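Local structure of inorganic polyphosphate/ATP-glucomannokinase (Arthrobacter sp., 1WOQ) at residues A[125-137]-A[244-258]. The protein phosphorylates glucose, and probably mannose, with inorganic polyphosphate or ATP as phosphoryl donor. Residues are numbered along the deposited sequence; the frame is centred on the assembly and turned at random.
Sequences DAAGLAEARYGAG and AVLRNEAGIVGAAIE
The carboxylate of Glu131 accepts hydrogen bonds from Val245 and Leu246 in the loop before helix 250-258. Leu246 N donates to the syn lone pair of Glu131 OE2 (2.8 Å), and Val245 N hydrogen-bonds to Glu131 OE1 (3.0 Å). Ala136 N comes to OE1 from the opposite face of the carboxylate, so three amides grip it. A bend at chi2 (-57°) curls the chain toward the loop. A glutamine here would probably lose at least one of these bonds, since its NH2 would face an amide N-H whichever way it turned, and the loop would be held less firmly.

The two helices cross nearly at right angles, 83°, with axes 7.0 Å apart. Small residues allow this: Gly254 CA makes a CH···O contact with Ala126 O (3.1 Å), and the methyls of Ala127 and Ala250 meet. Ile257 is a knob among Leu129, Ala130, Arg133 and Tyr134, its CD1 3.4 Å from Tyr134 CE2; Val253 CG1 flanks the same ring atom.

Tyr134 OH hydrogen-bonds to Leu31 O. The helices pack on the sheet of strands 118-122 (Ile121 against Ala126 and Leu129) and 35-44, while Ala244 pairs with Val220 of the other sheet, bridging the two halves of the actin-like ATPase fold.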
ATOM      1  N   ASP A 125      -3.514  -1.603  -2.587  1.00 12.42           N
ATOM      2  CA  ASP A 125      -3.774  -1.776  -4.016  1.00 12.27           C
ATOM      3  C   ASP A 125      -2.556  -1.323  -4.822  1.00 12.78           C
ATOM      4  O   ASP A 125      -2.170  -1.974  -5.797  1.00 12.64           O
ATOM      5  CB  ASP A 125      -4.998  -0.964  -4.456  1.00 10.95           C
ATOM      6  CG  ASP A 125      -6.318  -1.623  -4.078  1.00 13.22           C
ATOM      7  OD1 ASP A 125      -6.302  -2.708  -3.456  1.00 13.52           O
ATOM      8  OD2 ASP A 125      -7.375  -1.047  -4.413  1.00 13.04           O
ATOM      9  N   ALA A 126      -1.955  -0.207  -4.411  1.00 12.18           N
ATOM     10  CA  ALA A 126      -0.773   0.319  -5.095  1.00 11.74           C
ATOM     11  C   ALA A 126       0.368  -0.686  -4.968  1.00 13.20           C
ATOM     12  O   ALA A 126       1.063  -0.977  -5.941  1.00 11.77           O
ATOM     13  CB  ALA A 126      -0.361   1.664  -4.490  1.00 12.59           C
ATOM     14  N   ALA A 127       0.556  -1.220  -3.765  1.00 13.66           N
ATOM     15  CA  ALA A 127       1.606  -2.208  -3.539  1.00 15.49           C
ATOM     16  C   ALA A 127       1.367  -3.411  -4.449  1.00 15.69           C
ATOM     17  O   ALA A 127       2.311  -3.998  -4.980  1.00 14.65           O
ATOM     18  CB  ALA A 127       1.616  -2.648  -2.074  1.00 15.65           C
ATOM     19  N   GLY A 128       0.097  -3.771  -4.625  1.00 15.21           N
ATOM     20  CA  GLY A 128      -0.252  -4.895  -5.481  1.00 16.06           C
ATOM     21  C   GLY A 128       0.073  -4.634  -6.942  1.00 16.73           C
ATOM     22  O   GLY A 128       0.615  -5.506  -7.632  1.00 17.64           O
ATOM     23  N   LEU A 129      -0.248  -3.437  -7.425  1.00 14.62           N
ATOM     24  CA  LEU A 129       0.043  -3.085  -8.816  1.00 16.27           C
ATOM     25  C   LEU A 129       1.541  -3.212  -9.058  1.00 15.78           C
ATOM     26  O   LEU A 129       1.981  -3.750 -10.081  1.00 15.90           O
ATOM     27  CB  LEU A 129      -0.391  -1.647  -9.120  1.00 15.53           C
ATOM     28  CG  LEU A 129      -1.883  -1.329  -9.214  1.00 18.25           C
ATOM     29  CD1 LEU A 129      -2.081   0.182  -9.336  1.00 18.62           C
ATOM     30  CD2 LEU A 129      -2.477  -2.047 -10.414  1.00 19.32           C
ATOM     31  N   ALA A 130       2.325  -2.708  -8.110  1.00 15.18           N
ATOM     32  CA  ALA A 130       3.775  -2.763  -8.216  1.00 15.73           C
ATOM     33  C   ALA A 130       4.293  -4.203  -8.228  1.00 15.93           C
ATOM     34  O   ALA A 130       5.147  -4.541  -9.040  1.00 16.26           O
ATOM     35  CB  ALA A 130       4.413  -1.982  -7.076  1.00 16.78           C
ATOM     36  N   GLU A 131       3.785  -5.047  -7.331  1.00 16.06           N
ATOM     37  CA  GLU A 131       4.225  -6.441  -7.282  1.00 16.68           C
ATOM     38  C   GLU A 131       3.814  -7.202  -8.533  1.00 17.09           C
ATOM     39  O   GLU A 131       4.542  -8.076  -9.003  1.00 16.78           O
ATOM     40  CB  GLU A 131       3.656  -7.161  -6.050  1.00 17.47           C
ATOM     41  CG  GLU A 131       4.279  -6.755  -4.729  1.00 19.27           C
ATOM     42  CD  GLU A 131       5.789  -6.943  -4.704  1.00 18.85           C
ATOM     43  OE1 GLU A 131       6.264  -8.062  -4.991  1.00 19.04           O
ATOM     44  OE2 GLU A 131       6.499  -5.968  -4.392  1.00 21.57           O
ATOM     45  N   ALA A 132       2.641  -6.877  -9.064  1.00 16.16           N
ATOM     46  CA  ALA A 132       2.134  -7.542 -10.259  1.00 17.82           C
ATOM     47  C   ALA A 132       2.958  -7.202 -11.498  1.00 19.05           C
ATOM     48  O   ALA A 132       3.207  -8.060 -12.355  1.00 20.89           O
ATOM     49  CB  ALA A 132       0.675  -7.155 -10.486  1.00 16.92           C
ATOM     50  N   ARG A 133       3.389  -5.949 -11.582  1.00 17.98           N
ATOM     51  CA  ARG A 133       4.150  -5.466 -12.730  1.00 20.42           C
ATOM     52  C   ARG A 133       5.665  -5.611 -12.642  1.00 19.83           C
ATOM     53  O   ARG A 133       6.311  -5.972 -13.631  1.00 21.23           O
ATOM     54  CB  ARG A 133       3.791  -3.997 -12.985  1.00 24.34           C
ATOM     55  CG  ARG A 133       4.736  -3.247 -13.915  1.00 31.47           C
ATOM     56  CD  ARG A 133       4.716  -3.785 -15.334  1.00 37.13           C
ATOM     57  NE  ARG A 133       5.694  -3.089 -16.168  1.00 40.82           N
ATOM     58  CZ  ARG A 133       5.854  -3.296 -17.470  1.00 43.18           C
ATOM     59  NH1 ARG A 133       6.773  -2.613 -18.140  1.00 45.27           N
ATOM     60  NH2 ARG A 133       5.097  -4.182 -18.104  1.00 44.70           N
ATOM     61  N   TYR A 134       6.228  -5.343 -11.468  1.00 18.02           N
ATOM     62  CA  TYR A 134       7.676  -5.396 -11.283  1.00 18.69           C
ATOM     63  C   TYR A 134       8.166  -6.359 -10.211  1.00 18.61           C
ATOM     64  O   TYR A 134       9.377  -6.532 -10.050  1.00 19.89           O
ATOM     65  CB  TYR A 134       8.197  -4.006 -10.907  1.00 18.76           C
ATOM     66  CG  TYR A 134       7.736  -2.888 -11.807  1.00 20.68           C
ATOM     67  CD1 TYR A 134       8.243  -2.753 -13.099  1.00 21.48           C
ATOM     68  CD2 TYR A 134       6.809  -1.944 -11.358  1.00 20.24           C
ATOM     69  CE1 TYR A 134       7.842  -1.702 -13.922  1.00 22.75           C
ATOM     70  CE2 TYR A 134       6.403  -0.893 -12.170  1.00 22.61           C
ATOM     71  CZ  TYR A 134       6.924  -0.777 -13.452  1.00 22.64           C
ATOM     72  OH  TYR A 134       6.532   0.269 -14.256  1.00 25.28           O
ATOM     73  N   GLY A 135       7.247  -6.974  -9.474  1.00 18.09           N
ATOM     74  CA  GLY A 135       7.659  -7.854  -8.396  1.00 16.59           C
ATOM     75  C   GLY A 135       7.318  -9.331  -8.462  1.00 17.71           C
ATOM     76  O   GLY A 135       7.329  -9.945  -9.526  1.00 15.54           O
ATOM     77  N   ALA A 136       7.012  -9.891  -7.296  1.00 17.99           N
ATOM     78  CA  ALA A 136       6.701 -11.310  -7.153  1.00 20.33           C
ATOM     79  C   ALA A 136       5.451 -11.806  -7.876  1.00 20.01           C
ATOM     80  O   ALA A 136       5.212 -13.015  -7.943  1.00 21.56           O
ATOM     81  CB  ALA A 136       6.620 -11.661  -5.668  1.00 19.56           C
ATOM     82  N   GLY A 137       4.654 -10.891  -8.416  1.00 19.02           N
ATOM     83  CA  GLY A 137       3.452 -11.304  -9.119  1.00 17.68           C
ATOM     84  C   GLY A 137       3.589 -11.345 -10.632  1.00 18.24           C
ATOM     85  O   GLY A 137       2.711 -11.852 -11.333  1.00 18.53           O
ATOM     86  N   ALA A 244       7.264  -9.740  -0.474  1.00 16.83           N
ATOM     87  CA  ALA A 244       7.184  -8.817  -1.599  1.00 16.81           C
ATOM     88  C   ALA A 244       8.575  -8.368  -2.041  1.00 17.38           C
ATOM     89  O   ALA A 244       9.495  -8.268  -1.223  1.00 17.90           O
ATOM     90  CB  ALA A 244       6.347  -7.600  -1.209  1.00 17.64           C
ATOM     91  N   VAL A 245       8.718  -8.097  -3.337  1.00 18.06           N
ATOM     92  CA  VAL A 245       9.981  -7.638  -3.909  1.00 19.00           C
ATOM     93  C   VAL A 245      10.188  -6.173  -3.526  1.00 21.25           C
ATOM     94  O   VAL A 245      11.279  -5.771  -3.115  1.00 19.29           O
ATOM     95  CB  VAL A 245       9.971  -7.780  -5.447  1.00 19.46           C
ATOM     96  CG1 VAL A 245      11.190  -7.097  -6.052  1.00 21.04           C
ATOM     97  CG2 VAL A 245       9.953  -9.261  -5.825  1.00 18.93           C
ATOM     98  N   LEU A 246       9.135  -5.374  -3.675  1.00 22.59           N
ATOM     99  CA  LEU A 246       9.201  -3.967  -3.304  1.00 25.40           C
ATOM    100  C   LEU A 246       8.601  -3.849  -1.907  1.00 28.40           C
ATOM    101  O   LEU A 246       7.611  -4.510  -1.589  1.00 29.28           O
ATOM    102  CB  LEU A 246       8.407  -3.097  -4.287  1.00 25.03           C
ATOM    103  CG  LEU A 246       8.900  -3.008  -5.734  1.00 25.07           C
ATOM    104  CD1 LEU A 246       8.436  -4.226  -6.526  1.00 25.58           C
ATOM    105  CD2 LEU A 246       8.358  -1.739  -6.369  1.00 26.73           C
ATOM    106  N   ARG A 247       9.206  -3.024  -1.064  1.00 30.61           N
ATOM    107  CA  ARG A 247       8.695  -2.848   0.289  1.00 32.17           C
ATOM    108  C   ARG A 247       8.605  -1.367   0.615  1.00 32.05           C
ATOM    109  O   ARG A 247       7.513  -0.802   0.695  1.00 31.56           O
ATOM    110  CB  ARG A 247       9.602  -3.566   1.298  1.00 35.96           C
ATOM    111  CG  ARG A 247       9.102  -3.516   2.739  1.00 39.24           C
ATOM    112  CD  ARG A 247       9.856  -4.499   3.629  1.00 42.87           C
ATOM    113  NE  ARG A 247      11.285  -4.207   3.712  1.00 45.68           N
ATOM    114  CZ  ARG A 247      11.803  -3.149   4.330  1.00 47.25           C
ATOM    115  NH1 ARG A 247      11.010  -2.271   4.929  1.00 47.87           N
ATOM    116  NH2 ARG A 247      13.115  -2.968   4.349  1.00 48.22           N
ATOM    117  N   ASN A 248       9.757  -0.730   0.786  1.00 29.57           N
ATOM    118  CA  ASN A 248       9.775   0.687   1.106  1.00 29.07           C
ATOM    119  C   ASN A 248       9.243   1.544  -0.038  1.00 25.31           C
ATOM    120  O   ASN A 248       8.724   2.629   0.195  1.00 25.14           O
ATOM    121  CB  ASN A 248      11.195   1.138   1.460  1.00 32.67           C
ATOM    122  CG  ASN A 248      11.765   0.392   2.650  1.00 36.13           C
ATOM    123  OD1 ASN A 248      12.033  -0.806   2.577  1.00 40.43           O
ATOM    124  ND2 ASN A 248      11.951   1.101   3.758  1.00 39.92           N
ATOM    125  N   GLU A 249       9.355   1.054  -1.270  1.00 22.67           N
ATOM    126  CA  GLU A 249       8.907   1.826  -2.429  1.00 20.95           C
ATOM    127  C   GLU A 249       7.681   1.280  -3.158  1.00 17.48           C
ATOM    128  O   GLU A 249       7.283   1.820  -4.185  1.00 16.11           O
ATOM    129  CB  GLU A 249      10.067   1.966  -3.424  1.00 22.90           C
ATOM    130  CG  GLU A 249      11.380   2.386  -2.768  1.00 27.35           C
ATOM    131  CD  GLU A 249      12.508   2.597  -3.766  1.00 30.37           C
ATOM    132  OE1 GLU A 249      12.588   1.836  -4.755  1.00 31.79           O
ATOM    133  OE2 GLU A 249      13.324   3.520  -3.552  1.00 32.18           O
ATOM    134  N   ALA A 250       7.066   0.231  -2.623  1.00 16.45           N
ATOM    135  CA  ALA A 250       5.906  -0.381  -3.267  1.00 16.55           C
ATOM    136  C   ALA A 250       4.732   0.574  -3.502  1.00 14.99           C
ATOM    137  O   ALA A 250       4.150   0.590  -4.586  1.00 14.80           O
ATOM    138  CB  ALA A 250       5.436  -1.589  -2.455  1.00 18.94           C
ATOM    139  N   GLY A 251       4.384   1.356  -2.485  1.00 16.67           N
ATOM    140  CA  GLY A 251       3.275   2.291  -2.615  1.00 14.49           C
ATOM    141  C   GLY A 251       3.571   3.402  -3.606  1.00 15.82           C
ATOM    142  O   GLY A 251       2.729   3.765  -4.429  1.00 14.47           O
ATOM    143  N   ILE A 252       4.777   3.952  -3.518  1.00 14.10           N
ATOM    144  CA  ILE A 252       5.205   5.016  -4.417  1.00 15.27           C
ATOM    145  C   ILE A 252       5.125   4.560  -5.876  1.00 14.46           C
ATOM    146  O   ILE A 252       4.544   5.240  -6.731  1.00 13.27           O
ATOM    147  CB  ILE A 252       6.657   5.437  -4.097  1.00 14.22           C
ATOM    148  CG1 ILE A 252       6.689   6.180  -2.757  1.00 15.13           C
ATOM    149  CG2 ILE A 252       7.223   6.298  -5.231  1.00 13.77           C
ATOM    150  CD1 ILE A 252       8.081   6.438  -2.223  1.00 15.21           C
ATOM    151  N   VAL A 253       5.709   3.401  -6.155  1.00 13.95           N
ATOM    152  CA  VAL A 253       5.710   2.869  -7.511  1.00 13.47           C
ATOM    153  C   VAL A 253       4.297   2.542  -7.970  1.00 13.22           C
ATOM    154  O   VAL A 253       3.904   2.902  -9.073  1.00 14.30           O
ATOM    155  CB  VAL A 253       6.600   1.610  -7.607  1.00 14.75           C
ATOM    156  CG1 VAL A 253       6.498   0.991  -8.998  1.00 16.95           C
ATOM    157  CG2 VAL A 253       8.040   1.991  -7.306  1.00 17.37           C
ATOM    158  N   GLY A 254       3.528   1.880  -7.109  1.00 12.79           N
ATOM    159  CA  GLY A 254       2.165   1.531  -7.466  1.00 13.48           C
ATOM    160  C   GLY A 254       1.296   2.741  -7.770  1.00 13.80           C
ATOM    161  O   GLY A 254       0.425   2.687  -8.634  1.00 13.98           O
ATOM    162  N   ALA A 255       1.524   3.838  -7.053  1.00 14.20           N
ATOM    163  CA  ALA A 255       0.746   5.053  -7.273  1.00 14.41           C
ATOM    164  C   ALA A 255       1.023   5.606  -8.668  1.00 15.03           C
ATOM    165  O   ALA A 255       0.119   6.097  -9.340  1.00 14.59           O
ATOM    166  CB  ALA A 255       1.092   6.097  -6.216  1.00 14.48           C
ATOM    167  N   ALA A 256       2.279   5.520  -9.096  1.00 16.08           N
ATOM    168  CA  ALA A 256       2.670   6.005 -10.417  1.00 17.44           C
ATOM    169  C   ALA A 256       2.050   5.110 -11.486  1.00 17.66           C
ATOM    170  O   ALA A 256       1.541   5.594 -12.500  1.00 17.65           O
ATOM    171  CB  ALA A 256       4.188   6.010 -10.545  1.00 18.16           C
ATOM    172  N   ILE A 257       2.095   3.800 -11.256  1.00 18.20           N
ATOM    173  CA  ILE A 257       1.511   2.849 -12.196  1.00 16.94           C
ATOM    174  C   ILE A 257       0.047   3.197 -12.447  1.00 17.94           C
ATOM    175  O   ILE A 257      -0.394   3.242 -13.590  1.00 18.57           O
ATOM    176  CB  ILE A 257       1.566   1.395 -11.651  1.00 16.58           C
ATOM    177  CG1 ILE A 257       3.009   0.889 -11.658  1.00 16.92           C
ATOM    178  CG2 ILE A 257       0.666   0.485 -12.491  1.00 17.16           C
ATOM    179  CD1 ILE A 257       3.174  -0.491 -11.047  1.00 15.44           C
ATOM    180  N   GLU A 258      -0.700   3.439 -11.370  1.00 18.38           N
ATOM    181  CA  GLU A 258      -2.115   3.768 -11.488  1.00 21.46           C
ATOM    182  C   GLU A 258      -2.337   4.982 -12.388  1.00 22.46           C
ATOM    183  O   GLU A 258      -3.249   4.980 -13.213  1.00 22.68           O
ATOM    184  CB  GLU A 258      -2.729   4.015 -10.103  1.00 22.48           C
ATOM    185  CG  GLU A 258      -4.253   4.184 -10.109  1.00 25.72           C
ATOM    186  CD  GLU A 258      -4.989   2.968 -10.657  1.00 25.55           C
ATOM    187  OE1 GLU A 258      -4.338   1.939 -10.934  1.00 29.51           O
ATOM    188  OE2 GLU A 258      -6.227   3.036 -10.807  1.00 31.19           O
TER